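Local coordinates for protein uroporphyrinogen III synthase (Thermus thermophilus, PDB 1WCW) that probably works as a uroporphyrinogen-III synthase, the lyase that closes a linear tetrapyrrole into the ring precursor of haem and related porphyrins, at residues V11-A14 against G15-K19. Numbering follows the deposited sequence.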
loop_
_atom_site.group_PDB
_atom_site.type_symbol
_atom_site.label_atom_id
_atom_site.label_comp_id
_atom_site.label_asym_id
_atom_site.label_seq_id
_atom_site.Cartn_x
_atom_site.Cartn_y
_atom_site.Cartn_z
ATOM N N VAL A 11 -6.330 -12.415 -17.472
ATOM C CA VAL A 11 -6.084 -11.885 -16.126
ATOM C C VAL A 11 -5.369 -10.557 -16.228
ATOM O O VAL A 11 -4.250 -10.422 -16.776
ATOM C CB VAL A 11 -5.229 -12.835 -15.296
ATOM C CG1 VAL A 11 -5.142 -12.331 -13.816
ATOM C CG2 VAL A 11 -5.810 -14.291 -15.328
ATOM N N ALA A 12 -6.025 -9.530 -15.738
ATOM C CA ALA A 12 -5.485 -8.154 -15.697
ATOM C C ALA A 12 -4.710 -7.965 -14.377
ATOM O O ALA A 12 -5.082 -8.590 -13.343
ATOM C CB ALA A 12 -6.580 -7.208 -15.775
ATOM N N TYR A 13 -3.689 -7.149 -14.386
ATOM C CA TYR A 13 -2.863 -6.861 -13.231
ATOM C C TYR A 13 -2.897 -5.374 -13.004
ATOM O O TYR A 13 -2.596 -4.596 -13.916
ATOM C CB TYR A 13 -1.455 -7.317 -13.531
ATOM C CG TYR A 13 -0.456 -7.197 -12.425
ATOM C CD1 TYR A 13 0.596 -6.278 -12.505
ATOM C CD2 TYR A 13 -0.543 -8.009 -11.312
ATOM C CE1 TYR A 13 1.537 -6.181 -11.466
ATOM C CE2 TYR A 13 0.366 -7.928 -10.308
ATOM C CZ TYR A 13 1.381 -7.018 -10.398
ATOM O OH TYR A 13 2.294 -6.951 -9.355
ATOM N N ALA A 14 -3.280 -4.956 -11.793
ATOM C CA ALA A 14 -3.395 -3.514 -11.471
ATOM C C ALA A 14 -2.106 -2.959 -10.849
ATOM O O ALA A 14 -2.100 -1.757 -10.564
ATOM C CB ALA A 14 -4.587 -3.292 -10.505
ATOM N N GLY A 15 -1.086 -3.769 -10.661
ATOM C CA GLY A 15 0.166 -3.330 -10.041
ATOM C C GLY A 15 1.095 -2.617 -10.991
ATOM O O GLY A 15 0.896 -2.551 -12.201
ATOM N N LEU A 16 2.095 -2.000 -10.389
ATOM C CA LEU A 16 3.081 -1.251 -11.168
ATOM C C LEU A 16 4.485 -1.873 -11.171
ATOM O O LEU A 16 5.087 -2.027 -12.204
ATOM C CB LEU A 16 3.160 0.177 -10.639
ATOM C CG LEU A 16 4.098 1.167 -11.338
ATOM C CD1 LEU A 16 3.667 1.474 -12.746
ATOM C CD2 LEU A 16 4.107 2.409 -10.529
ATOM N N ARG A 17 4.941 -2.257 -10.015
ATOM C CA ARG A 17 6.293 -2.760 -9.781
ATOM C C ARG A 17 6.797 -4.033 -10.431
ATOM O O ARG A 17 7.899 -4.089 -10.982
ATOM C CB ARG A 17 6.471 -2.906 -8.268
ATOM C CG ARG A 17 5.945 -1.722 -7.406
ATOM C CD ARG A 17 4.483 -1.157 -7.760
ATOM N NE ARG A 17 3.339 -1.821 -7.136
ATOM C CZ ARG A 17 2.760 -2.899 -7.628
ATOM N NH1 ARG A 17 1.743 -3.445 -7.013
ATOM N NH2 ARG A 17 3.219 -3.434 -8.748
ATOM N N ARG A 18 5.978 -5.056 -10.379
ATOM C CA ARG A 18 6.280 -6.387 -10.876
ATOM C C ARG A 18 5.483 -6.821 -12.124
ATOM O O ARG A 18 5.161 -7.992 -12.301
ATOM C CB ARG A 18 6.032 -7.415 -9.747
ATOM C CG ARG A 18 7.142 -7.387 -8.651
ATOM C CD ARG A 18 6.953 -8.567 -7.684
ATOM N NE ARG A 18 5.697 -8.399 -6.953
ATOM C CZ ARG A 18 5.189 -9.294 -6.103
ATOM N NH1 ARG A 18 4.037 -9.060 -5.482
ATOM N NH2 ARG A 18 5.834 -10.429 -5.868
ATOM N N LYS A 19 5.194 -5.883 -13.005
ATOM C CA LYS A 19 4.465 -6.178 -14.256
ATOM C C LYS A 19 5.111 -7.232 -15.108
ATOM O O LYS A 19 4.430 -8.061 -15.719
ATOM C CB LYS A 19 4.445 -4.936 -15.166
ATOM C CG LYS A 19 3.663 -3.826 -14.640
ATOM C CD LYS A 19 3.729 -2.636 -15.583
ATOM C CE LYS A 19 3.032 -1.403 -14.995
ATOM N NZ LYS A 19 3.066 -0.254 -15.956
HETATM O O HOH W 1 0.153 -3.618 -14.512
#
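The loop that leaves strand 10-13 of the five-stranded parallel sheet folds back over the ring of Y13, the last residue of that strand, before helix 19-28 begins. Y13 sends its CG anti to the backbone N (chi1 -176°), which places it beside the carbonyl carbon, so that the ring lies alongside the chain as it runs on into G15. The backbone N of G15 sits over one face, displaced toward the rim, with Y13 CD1 3.5 Å from G15 N. Farther along the same ring edge, Y13 CE1 comes within 3.5 Å of G15 CA. Without a side chain, G15 can lay its backbone this close to the ring.

A water bridges the start of the turn: it donates to Y13 O at 3.0 Å and to G15 O at 2.7 Å, satisfying two carbonyls where the regular strand ends. This is the strand-to-helix connection of a parallel alpha/beta domain, and A14, small enough to fit against the neighbouring strand 186-189, turns its methyl away from the loop.

The phenol OH meets the guanidinium end of R17 and the CB of R18. R17, bent at chi2 and chi3, curls back until NH2 stands 3.7 Å from Y13 OH, with the hydroxyl near the guanidinium plane but no hydrogen bond formed. R18, at the N-cap position, offers its CB to Y13 OH at 3.8 Å, while its NH2 bonds to the backbone O of E243. K19 begins the helix with its backbone N 4.0 Å from Y13 CE1, and F22, in the first turn of that helix, stacks on the tyrosine ring.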